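Local coordinates for peptidase (Pseudomonas aeruginosa, PDB 5LOX), which is the ancestral beta subunit (Anbu) of a helical proteasome-like assembly and probably acts as an N-terminal nucleophile peptidase, at residues L33-V45 / Q63-V76. The protein carries 3 engineered substitutions. Numbering follows the deposited sequence.
Sequences LFTFGTPGERLLV and QQRIRRDGASLLNV
Phe36, its CB directed toward 63-76, holds CG anti to its carbonyl carbon (chi1 -56°), while Leu73, turned about its own first torsion in the same sense (-72°), lowers CD1 onto one face of the Phe36 ring. The methyl sits almost exactly over the centre, 3.6 Å from Leu73 CD1 to the Phe36 ring centroid and 6° off the normal, a CH-pi contact. Ile66 CD1 and Gln63 CG come to the ring's edge, near its plane: Ile66 CD1 meets Phe36 CD2, and Gln63 CG lies 3.9 Å from Phe36 CE2. This is one layer junction of the alpha-beta-beta-alpha sandwich of Ntn hydrolases, where the hairpin of strands 33-38 and 42-50 meets the helical layer; Leu73 also packs on Ala82 of helix 79-97. Farther along the hairpin, Leu74 CD2 rests against the backbone of Gly37, 3.6 Å from Gly37 CA. There the bent chain of Arg42 brings its guanidinium to the carbonyls of residues 73-76, in the loop after helix 52-66. Arg42 NH2 donates a nearly straight bond to Val76 O, close to the guanidinium plane, and Arg42 NH1 makes weak bonds to Leu73 O and to Val76 O, whereas Leu74 O lies over one face without a hydrogen bond. A salt bridge from Arg42 NE to Glu41 OE2, its modelled length doubtfully short, may partly offset the charge.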
ATOM      1  N   LEU A  33       4.349 106.235  25.385  1.00 59.79           N
ATOM      2  CA  LEU A  33       4.881 107.426  26.040  1.00 56.60           C
ATOM      3  C   LEU A  33       3.838 108.517  25.884  1.00 60.00           C
ATOM      4  O   LEU A  33       3.526 108.914  24.759  1.00 60.94           O
ATOM      5  CB  LEU A  33       6.179 107.833  25.365  1.00 55.57           C
ATOM      6  CG  LEU A  33       6.995 108.934  26.007  1.00 58.03           C
ATOM      7  CD1 LEU A  33       8.384 108.934  25.418  1.00 60.23           C
ATOM      8  CD2 LEU A  33       6.367 110.297  25.823  1.00 60.13           C
ATOM      9  N   PHE A  34       3.323 109.005  27.001  1.00 58.87           N
ATOM     10  CA  PHE A  34       2.263 109.986  27.006  1.00 62.26           C
ATOM     11  C   PHE A  34       2.673 111.205  27.832  1.00 63.93           C
ATOM     12  O   PHE A  34       3.273 111.060  28.888  1.00 63.34           O
ATOM     13  CB  PHE A  34       1.027 109.354  27.614  1.00 64.05           C
ATOM     14  CG  PHE A  34       0.532 108.178  26.850  1.00 64.92           C
ATOM     15  CD1 PHE A  34       0.995 106.907  27.134  1.00 68.78           C
ATOM     16  CD2 PHE A  34      -0.384 108.328  25.839  1.00 66.77           C
ATOM     17  CE1 PHE A  34       0.539 105.793  26.418  1.00 64.60           C
ATOM     18  CE2 PHE A  34      -0.843 107.225  25.129  1.00 67.38           C
ATOM     19  CZ  PHE A  34      -0.388 105.958  25.417  1.00 61.76           C
ATOM     20  N   THR A  35       2.285 112.398  27.384  1.00 66.88           N
ATOM     21  CA  THR A  35       2.653 113.628  28.081  1.00 65.21           C
ATOM     22  C   THR A  35       1.411 114.334  28.615  1.00 63.35           C
ATOM     23  O   THR A  35       0.324 114.212  28.078  1.00 62.27           O
ATOM     24  CB  THR A  35       3.408 114.582  27.155  1.00 66.77           C
ATOM     25  OG1 THR A  35       2.464 115.207  26.292  1.00 75.31           O
ATOM     26  CG2 THR A  35       4.414 113.843  26.292  1.00 66.83           C
ATOM     27  N   PHE A  36       1.584 115.083  29.688  1.00 65.70           N
ATOM     28  CA  PHE A  36       0.499 115.844  30.301  1.00 71.29           C
ATOM     29  C   PHE A  36       1.098 117.120  30.862  1.00 72.71           C
ATOM     30  O   PHE A  36       2.284 117.144  31.171  1.00 71.74           O
ATOM     31  CB  PHE A  36      -0.101 115.094  31.479  1.00 71.29           C
ATOM     32  CG  PHE A  36      -0.602 113.718  31.156  1.00 72.01           C
ATOM     33  CD1 PHE A  36       0.269 112.639  31.132  1.00 70.85           C
ATOM     34  CD2 PHE A  36      -1.949 113.499  30.902  1.00 69.28           C
ATOM     35  CE1 PHE A  36      -0.191 111.375  30.827  1.00 67.99           C
ATOM     36  CE2 PHE A  36      -2.414 112.245  30.619  1.00 68.12           C
ATOM     37  CZ  PHE A  36      -1.534 111.179  30.576  1.00 69.22           C
ATOM     38  N   GLY A  37       0.302 118.180  30.970  1.00 73.45           N
ATOM     39  CA  GLY A  37       0.785 119.374  31.642  1.00 75.52           C
ATOM     40  C   GLY A  37       0.126 120.681  31.245  1.00 82.13           C
ATOM     41  O   GLY A  37      -0.680 120.727  30.320  1.00 77.75           O
ATOM     42  N   THR A  38       0.505 121.745  31.956  1.00 85.40           N
ATOM     43  CA  THR A  38       0.114 123.107  31.622  1.00 87.25           C
ATOM     44  C   THR A  38       1.400 123.912  31.441  1.00 89.92           C
ATOM     45  O   THR A  38       2.269 123.874  32.310  1.00 87.30           O
ATOM     46  CB  THR A  38      -0.833 123.704  32.686  1.00 88.15           C
ATOM     47  OG1 THR A  38      -0.673 123.011  33.926  1.00 81.64           O
ATOM     48  CG2 THR A  38      -2.314 123.535  32.238  1.00 92.36           C
ATOM     49  N   PRO A  39       1.562 124.590  30.277  1.00 94.50           N
ATOM     50  CA  PRO A  39       2.825 125.311  30.028  1.00 93.95           C
ATOM     51  C   PRO A  39       3.142 126.374  31.089  1.00 92.68           C
ATOM     52  O   PRO A  39       2.262 127.108  31.502  1.00 82.24           O
ATOM     53  CB  PRO A  39       2.597 125.965  28.663  1.00 94.83           C
ATOM     54  CG  PRO A  39       1.595 125.089  27.990  1.00 94.77           C
ATOM     55  CD  PRO A  39       0.689 124.608  29.086  1.00 93.27           C
ATOM     56  N   GLY A  40       4.403 126.422  31.517  1.00 92.74           N
ATOM     57  CA  GLY A  40       4.841 127.352  32.541  1.00 94.12           C
ATOM     58  C   GLY A  40       4.538 126.908  33.964  1.00 95.16           C
ATOM     59  O   GLY A  40       4.987 127.555  34.910  1.00 95.48           O
ATOM     60  N   GLU A  41       3.851 125.774  34.117  1.00 96.66           N
ATOM     61  CA  GLU A  41       3.508 125.223  35.436  1.00 98.21           C
ATOM     62  C   GLU A  41       3.968 123.748  35.624  1.00 93.66           C
ATOM     63  O   GLU A  41       4.581 123.421  36.650  1.00 95.86           O
ATOM     64  CB  GLU A  41       2.011 125.433  35.699  1.00102.20           C
ATOM     65  CG  GLU A  41       1.218 124.249  36.254  1.00107.09           C
ATOM     66  CD  GLU A  41       1.539 123.887  37.690  1.00108.26           C
ATOM     67  OE1 GLU A  41       2.235 124.641  38.375  1.00110.37           O
ATOM     68  OE2 GLU A  41       1.095 122.810  38.132  1.00113.92           O
ATOM     69  N   ARG A  42       3.715 122.855  34.665  1.00 87.36           N
ATOM     70  CA  ARG A  42       4.151 121.463  34.858  1.00 83.17           C
ATOM     71  C   ARG A  42       4.256 120.634  33.579  1.00 77.87           C
ATOM     72  O   ARG A  42       3.529 120.862  32.613  1.00 77.63           O
ATOM     73  CB  ARG A  42       3.255 120.773  35.901  1.00 82.91           C
ATOM     74  CG  ARG A  42       2.144 119.886  35.360  1.00 84.26           C
ATOM     75  CD  ARG A  42       0.786 120.081  36.049  1.00 89.19           C
ATOM     76  NE  ARG A  42       0.841 120.423  37.470  1.00 89.79           N
ATOM     77  CZ  ARG A  42       0.528 119.625  38.492  1.00 86.87           C
ATOM     78  NH1 ARG A  42       0.117 118.380  38.314  1.00 85.85           N
ATOM     79  NH2 ARG A  42       0.633 120.095  39.717  1.00 84.30           N
ATOM     80  N   LEU A  43       5.168 119.673  33.608  1.00 74.72           N
ATOM     81  CA  LEU A  43       5.236 118.618  32.615  1.00 78.85           C
ATOM     82  C   LEU A  43       5.254 117.262  33.318  1.00 79.93           C
ATOM     83  O   LEU A  43       6.047 117.044  34.222  1.00 84.01           O
ATOM     84  CB  LEU A  43       6.508 118.710  31.787  1.00 79.72           C
ATOM     85  CG  LEU A  43       6.766 117.395  31.024  1.00 79.73           C
ATOM     86  CD1 LEU A  43       5.920 117.353  29.770  1.00 79.11           C
ATOM     87  CD2 LEU A  43       8.219 117.205  30.666  1.00 85.59           C
ATOM     88  N   LEU A  44       4.408 116.333  32.876  1.00 79.17           N
ATOM     89  CA  LEU A  44       4.470 114.953  33.364  1.00 73.11           C
ATOM     90  C   LEU A  44       4.433 113.992  32.211  1.00 69.87           C
ATOM     91  O   LEU A  44       3.676 114.174  31.262  1.00 75.80           O
ATOM     92  CB  LEU A  44       3.309 114.671  34.292  1.00 73.95           C
ATOM     93  CG  LEU A  44       3.349 115.434  35.616  1.00 73.15           C
ATOM     94  CD1 LEU A  44       1.983 115.387  36.286  1.00 73.33           C
ATOM     95  CD2 LEU A  44       4.421 114.858  36.525  1.00 70.02           C
ATOM     96  N   VAL A  45       5.273 112.977  32.281  1.00 69.50           N
ATOM     97  CA  VAL A  45       5.324 111.953  31.253  1.00 67.25           C
ATOM     98  C   VAL A  45       5.011 110.619  31.890  1.00 65.23           C
ATOM     99  O   VAL A  45       5.551 110.290  32.934  1.00 67.47           O
ATOM    100  CB  VAL A  45       6.721 111.881  30.604  1.00 64.71           C
ATOM    101  CG1 VAL A  45       6.798 110.726  29.615  1.00 64.06           C
ATOM    102  CG2 VAL A  45       7.020 113.181  29.889  1.00 67.77           C
ATOM    103  N   GLN A  63      -6.679 110.714  31.440  1.00 73.15           N
ATOM    104  CA  GLN A  63      -7.078 111.783  30.498  1.00 72.80           C
ATOM    105  C   GLN A  63      -8.489 112.304  30.757  1.00 75.27           C
ATOM    106  O   GLN A  63      -8.656 113.478  30.927  1.00 74.29           O
ATOM    107  CB  GLN A  63      -6.971 111.313  29.062  1.00 73.18           C
ATOM    108  CG  GLN A  63      -5.540 111.262  28.542  1.00 71.56           C
ATOM    109  CD  GLN A  63      -5.365 110.390  27.296  1.00 69.48           C
ATOM    110  OE1 GLN A  63      -6.273 109.649  26.897  1.00 77.33           O
ATOM    111  NE2 GLN A  63      -4.181 110.417  26.730  1.00 66.76           N
ATOM    112  N   GLN A  64      -9.481 111.417  30.862  1.00 77.68           N
ATOM    113  CA  GLN A  64     -10.833 111.830  31.187  1.00 81.16           C
ATOM    114  C   GLN A  64     -10.876 112.680  32.459  1.00 86.07           C
ATOM    115  O   GLN A  64     -11.550 113.709  32.508  1.00 91.78           O
ATOM    116  CB  GLN A  64     -11.761 110.625  31.357  1.00 85.46           C
ATOM    117  CG  GLN A  64     -12.097 109.906  30.063  1.00 89.16           C
ATOM    118  CD  GLN A  64     -12.992 108.674  30.269  1.00 94.12           C
ATOM    119  OE1 GLN A  64     -14.069 108.760  30.855  1.00 92.95           O
ATOM    120  NE2 GLN A  64     -12.533 107.517  29.786  1.00 99.42           N
ATOM    121  N   ARG A  65     -10.170 112.246  33.496  1.00 89.19           N
ATOM    122  CA  ARG A  65     -10.226 112.911  34.809  1.00 93.36           C
ATOM    123  C   ARG A  65      -9.502 114.255  34.882  1.00 92.50           C
ATOM    124  O   ARG A  65      -9.745 115.048  35.807  1.00 97.38           O
ATOM    125  CB  ARG A  65      -9.692 111.980  35.902  1.00 94.78           C
ATOM    126  CG  ARG A  65     -10.751 111.014  36.373  1.00 95.21           C
ATOM    127  CD  ARG A  65     -10.155 109.829  37.090  1.00 96.57           C
ATOM    128  NE  ARG A  65     -11.073 108.701  37.037  1.00 95.83           N
ATOM    129  CZ  ARG A  65     -10.846 107.522  37.601  1.00 94.98           C
ATOM    130  NH1 ARG A  65      -9.722 107.292  38.276  1.00 99.72           N
ATOM    131  NH2 ARG A  65     -11.740 106.569  37.486  1.00 92.03           N
ATOM    132  N   ILE A  66      -8.611 114.504  33.932  1.00 90.78           N
ATOM    133  CA  ILE A  66      -7.910 115.790  33.827  1.00 96.86           C
ATOM    134  C   ILE A  66      -8.930 116.925  33.672  1.00102.43           C
ATOM    135  O   ILE A  66      -8.836 117.956  34.334  1.00 96.98           O
ATOM    136  CB  ILE A  66      -6.896 115.734  32.646  1.00 96.11           C
ATOM    137  CG1 ILE A  66      -5.487 115.996  33.149  1.00 98.78           C
ATOM    138  CG2 ILE A  66      -7.243 116.681  31.512  1.00 90.52           C
ATOM    139  CD1 ILE A  66      -4.431 115.414  32.252  1.00 96.99           C
ATOM    140  N   ARG A  67      -9.932 116.658  32.828  1.00115.23           N
ATOM    141  CA  ARG A  67     -11.082 117.532  32.588  1.00119.27           C
ATOM    142  C   ARG A  67     -12.208 117.270  33.616  1.00128.24           C
ATOM    143  O   ARG A  67     -13.345 117.006  33.233  1.00128.42           O
ATOM    144  CB  ARG A  67     -11.620 117.273  31.165  1.00110.31           C
ATOM    145  N   ARG A  68     -11.887 117.324  34.915  1.00132.93           N
ATOM    146  CA  ARG A  68     -12.875 117.058  35.984  1.00129.16           C
ATOM    147  C   ARG A  68     -12.367 117.540  37.365  1.00126.10           C
ATOM    148  O   ARG A  68     -11.198 117.348  37.717  1.00104.87           O
ATOM    149  CB  ARG A  68     -13.273 115.565  36.021  1.00122.41           C
ATOM    150  N   ASP A  69     -13.275 118.167  38.124  1.00133.90           N
ATOM    151  CA  ASP A  69     -12.964 118.756  39.450  1.00134.65           C
ATOM    152  C   ASP A  69     -12.708 117.666  40.509  1.00132.59           C
ATOM    153  O   ASP A  69     -13.646 117.060  41.024  1.00143.62           O
ATOM    154  CB  ASP A  69     -14.084 119.711  39.913  1.00133.16           C
ATOM    155  N   GLY A  70     -11.441 117.394  40.798  1.00122.31           N
ATOM    156  CA  GLY A  70     -11.059 116.320  41.717  1.00114.22           C
ATOM    157  C   GLY A  70      -9.636 115.925  41.401  1.00107.45           C
ATOM    158  O   GLY A  70      -9.008 116.544  40.548  1.00109.84           O
ATOM    159  N   ALA A  71      -9.105 114.914  42.080  1.00102.87           N
ATOM    160  CA  ALA A  71      -7.701 114.497  41.877  1.00 96.36           C
ATOM    161  C   ALA A  71      -7.386 114.175  40.416  1.00 91.13           C
ATOM    162  O   ALA A  71      -8.085 113.388  39.785  1.00 90.18           O
ATOM    163  CB  ALA A  71      -7.366 113.302  42.756  1.00 95.24           C
ATOM    164  N   SER A  72      -6.335 114.800  39.887  1.00 86.58           N
ATOM    165  CA  SER A  72      -5.923 114.599  38.503  1.00 83.59           C
ATOM    166  C   SER A  72      -4.467 114.955  38.321  1.00 78.00           C
ATOM    167  O   SER A  72      -3.934 115.733  39.091  1.00 76.19           O
ATOM    168  CB  SER A  72      -6.702 115.518  37.577  1.00 86.43           C
ATOM    169  OG  SER A  72      -5.942 116.681  37.281  1.00 85.66           O
ATOM    170  N   LEU A  73      -3.855 114.451  37.252  1.00 73.73           N
ATOM    171  CA  LEU A  73      -2.460 114.763  36.982  1.00 72.19           C
ATOM    172  C   LEU A  73      -2.156 116.250  36.833  1.00 76.35           C
ATOM    173  O   LEU A  73      -0.985 116.613  36.797  1.00 79.00           O
ATOM    174  CB  LEU A  73      -1.984 114.060  35.721  1.00 68.46           C
ATOM    175  CG  LEU A  73      -1.770 112.559  35.778  1.00 67.90           C
ATOM    176  CD1 LEU A  73      -1.346 112.066  34.406  1.00 67.40           C
ATOM    177  CD2 LEU A  73      -0.728 112.172  36.810  1.00 68.68           C
ATOM    178  N   LEU A  74      -3.168 117.110  36.709  1.00 79.40           N
ATOM    179  CA  LEU A  74      -2.900 118.540  36.584  1.00 80.06           C
ATOM    180  C   LEU A  74      -2.936 119.338  37.865  1.00 79.19           C
ATOM    181  O   LEU A  74      -2.508 120.484  37.843  1.00 79.68           O
ATOM    182  CB  LEU A  74      -3.847 119.190  35.590  1.00 85.31           C
ATOM    183  CG  LEU A  74      -3.652 118.795  34.130  1.00 88.60           C
ATOM    184  CD1 LEU A  74      -4.647 119.570  33.277  1.00 88.08           C
ATOM    185  CD2 LEU A  74      -2.230 118.984  33.609  1.00 87.81           C
ATOM    186  N   ASN A  75      -3.351 118.749  38.987  1.00 81.29           N
ATOM    187  CA  ASN A  75      -3.579 119.527  40.213  1.00 85.76           C
ATOM    188  C   ASN A  75      -2.777 118.928  41.399  1.00 85.06           C
ATOM    189  O   ASN A  75      -2.449 119.610  42.362  1.00 86.20           O
ATOM    190  CB  ASN A  75      -5.053 119.617  40.584  1.00 91.34           C
ATOM    191  CG  ASN A  75      -5.663 118.287  40.948  1.00 92.23           C
ATOM    192  OD1 ASN A  75      -6.515 117.847  40.224  1.00 95.52           O
ATOM    193  ND2 ASN A  75      -5.243 117.639  42.053  1.00 91.83           N
ATOM    194  N   VAL A  76      -2.508 117.631  41.299  1.00 82.62           N
ATOM    195  CA  VAL A  76      -1.543 116.908  42.115  1.00 83.04           C
ATOM    196  C   VAL A  76      -0.268 117.729  42.433  1.00 84.00           C
ATOM    197  O   VAL A  76       0.326 118.339  41.529  1.00 79.86           O
ATOM    198  CB  VAL A  76      -1.197 115.582  41.383  1.00 80.81           C
ATOM    199  CG1 VAL A  76       0.301 115.350  41.248  1.00 79.95           C
ATOM    200  CG2 VAL A  76      -1.892 114.426  42.061  1.00 79.67           C
TER